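Side-chain contact in phosphoribosylaminoimidazole carboxylase, ATPase subunit (Thermus thermophilus, PDB 3AW8), which probably catalyses the ATP-dependent joining of hydrogencarbonate to 5-aminoimidazole ribonucleotide, giving N5-carboxyaminoimidazole ribonucleotide in purine biosynthesis: residues A[197-202]-A[267-272]. Sequence-based numbering, arbitrary orientation.
Sequences PLVENR and GHWTIE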
loop_
_atom_site.group_PDB
_atom_site.type_symbol
_atom_site.label_atom_id
_atom_site.label_comp_id
_atom_site.label_asym_id
_atom_site.label_seq_id
_atom_site.Cartn_x
_atom_site.Cartn_y
_atom_site.Cartn_z
ATOM N N PRO A 197 -9.292 16.295 -4.768
ATOM C CA PRO A 197 -10.671 16.740 -4.964
ATOM C C PRO A 197 -11.230 17.113 -3.592
ATOM O O PRO A 197 -10.750 16.617 -2.576
ATOM C CB PRO A 197 -11.352 15.497 -5.530
ATOM C CG PRO A 197 -10.246 14.826 -6.281
ATOM C CD PRO A 197 -9.077 14.958 -5.346
ATOM N N LEU A 198 -12.220 17.996 -3.552
ATOM C CA LEU A 198 -12.822 18.356 -2.280
ATOM C C LEU A 198 -13.403 17.057 -1.766
ATOM O O LEU A 198 -13.615 16.129 -2.540
ATOM C CB LEU A 198 -13.941 19.391 -2.468
ATOM C CG LEU A 198 -13.552 20.872 -2.549
ATOM C CD1 LEU A 198 -14.779 21.695 -2.885
ATOM C CD2 LEU A 198 -12.956 21.335 -1.221
ATOM N N VAL A 199 -13.661 16.981 -0.468
ATOM C CA VAL A 199 -14.211 15.771 0.115
ATOM C C VAL A 199 -15.343 16.164 1.051
ATOM O O VAL A 199 -15.237 17.160 1.769
ATOM C CB VAL A 199 -13.118 14.997 0.916
ATOM C CG1 VAL A 199 -13.714 13.756 1.575
ATOM C CG2 VAL A 199 -11.978 14.606 -0.007
ATOM N N GLU A 200 -16.432 15.398 1.030
ATOM C CA GLU A 200 -17.551 15.682 1.913
ATOM C C GLU A 200 -17.403 14.829 3.164
ATOM O O GLU A 200 -17.339 13.598 3.085
ATOM C CB GLU A 200 -18.879 15.369 1.231
ATOM C CG GLU A 200 -20.040 15.321 2.204
ATOM C CD GLU A 200 -21.374 15.172 1.524
ATOM O OE1 GLU A 200 -22.341 14.786 2.222
ATOM O OE2 GLU A 200 -21.455 15.450 0.302
ATOM N N ASN A 201 -17.358 15.481 4.319
ATOM C CA ASN A 201 -17.189 14.763 5.579
ATOM C C ASN A 201 -18.425 14.860 6.456
ATOM O O ASN A 201 -19.017 15.923 6.588
ATOM C CB ASN A 201 -15.974 15.321 6.324
ATOM C CG ASN A 201 -14.791 15.548 5.406
ATOM O OD1 ASN A 201 -14.259 16.658 5.318
ATOM N ND2 ASN A 201 -14.380 14.495 4.703
ATOM N N ARG A 202 -18.817 13.741 7.051
ATOM C CA ARG A 202 -19.979 13.725 7.919
ATOM C C ARG A 202 -19.567 13.320 9.309
ATOM O O ARG A 202 -18.963 12.266 9.503
ATOM C CB ARG A 202 -21.030 12.749 7.403
ATOM C CG ARG A 202 -21.550 13.106 6.042
ATOM C CD ARG A 202 -22.700 12.216 5.680
ATOM N NE ARG A 202 -23.209 12.547 4.359
ATOM C CZ ARG A 202 -24.120 11.827 3.720
ATOM N NH1 ARG A 202 -24.618 10.735 4.291
ATOM N NH2 ARG A 202 -24.523 12.196 2.513
ATOM N N GLY A 267 -8.847 12.018 4.479
ATOM C CA GLY A 267 -8.115 11.709 3.263
ATOM C C GLY A 267 -7.623 10.275 3.145
ATOM O O GLY A 267 -6.916 9.937 2.191
ATOM N N HIS A 268 -7.991 9.421 4.096
ATOM C CA HIS A 268 -7.537 8.045 4.049
ATOM C C HIS A 268 -7.991 7.337 2.796
ATOM O O HIS A 268 -7.409 6.326 2.415
ATOM C CB HIS A 268 -8.010 7.277 5.275
ATOM C CG HIS A 268 -7.459 7.810 6.555
ATOM N ND1 HIS A 268 -6.338 8.612 6.601
ATOM C CD2 HIS A 268 -7.863 7.649 7.837
ATOM C CE1 HIS A 268 -6.078 8.925 7.858
ATOM N NE2 HIS A 268 -6.988 8.354 8.627
ATOM N N TRP A 269 -9.024 7.863 2.145
ATOM C CA TRP A 269 -9.530 7.240 0.918
ATOM C C TRP A 269 -8.514 7.336 -0.230
ATOM O O TRP A 269 -8.629 6.617 -1.225
ATOM C CB TRP A 269 -10.833 7.902 0.472
ATOM C CG TRP A 269 -10.665 9.351 0.138
ATOM C CD1 TRP A 269 -10.713 10.403 1.009
ATOM C CD2 TRP A 269 -10.343 9.905 -1.142
ATOM N NE1 TRP A 269 -10.437 11.577 0.350
ATOM C CE2 TRP A 269 -10.207 11.300 -0.972
ATOM C CE3 TRP A 269 -10.150 9.358 -2.415
ATOM C CZ2 TRP A 269 -9.890 12.160 -2.032
ATOM C CZ3 TRP A 269 -9.829 10.217 -3.474
ATOM C CH2 TRP A 269 -9.705 11.602 -3.271
ATOM N N THR A 270 -7.522 8.216 -0.093
ATOM C CA THR A 270 -6.536 8.386 -1.150
ATOM C C THR A 270 -5.558 7.225 -1.281
ATOM O O THR A 270 -4.810 7.148 -2.265
ATOM C CB THR A 270 -5.728 9.704 -0.994
ATOM O OG1 THR A 270 -4.901 9.637 0.170
ATOM C CG2 THR A 270 -6.667 10.904 -0.888
ATOM N N ILE A 271 -5.559 6.316 -0.306
ATOM C CA ILE A 271 -4.660 5.169 -0.380
ATOM C C ILE A 271 -4.983 4.319 -1.611
ATOM O O ILE A 271 -4.086 3.858 -2.297
ATOM C CB ILE A 271 -4.732 4.305 0.895
ATOM C CG1 ILE A 271 -4.334 5.144 2.112
ATOM C CG2 ILE A 271 -3.770 3.129 0.781
ATOM C CD1 ILE A 271 -4.368 4.379 3.412
ATOM N N GLU A 272 -6.264 4.112 -1.893
ATOM C CA GLU A 272 -6.651 3.353 -3.080
ATOM C C GLU A 272 -7.530 4.170 -4.033
ATOM O O GLU A 272 -7.599 3.861 -5.218
ATOM C CB GLU A 272 -7.360 2.054 -2.699
ATOM C CG GLU A 272 -8.179 2.159 -1.454
ATOM C CD GLU A 272 -7.409 1.708 -0.236
ATOM O OE1 GLU A 272 -7.469 2.406 0.797
ATOM O OE2 GLU A 272 -6.752 0.648 -0.314
#
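Val199, on a strand of the ATP-grasp domain, comes nearest by backbone to Gly267, 8.0 Å between CA atoms, where a type I turn running from Gly267 to Thr270 leads into a short, loosely hydrogen-bonded helical turn. The indole of Trp269 spans this separation. It meets Val199 obliquely, CG2 of the valine lying 3.4 Å from Trp269 NE1 and 3.8 Å from CZ2. With Val199 CG1 anti to the backbone N (chi1 178°), CG2 makes the closer approach, while CG1 stays farther from NE1. Farther along the benzene rim, Pro197 CD sits near the ring plane, 4.0 Å from Trp269 CH2. Thr270 CG2 covers the middle of one indole face at a height of 3.5 Å. Thr270 OG1 donates a hydrogen bond to Gly267 O, 2.9 Å and nearly in line with the carbonyl; that oxygen also accepts from Thr270 N, and the pair helps hold Thr270 with its methyl towards the indole. Replacing Trp269 by an alanine is likely to leave a gap beside Val199 and Pro197 and the Thr270 methyl without its ring. Ala213 of the adjoining strand 207-213 also touches the indole. The arrangement exemplifies a tryptophan from a turn packing on a face of the large antiparallel sheet of an ATP-grasp fold.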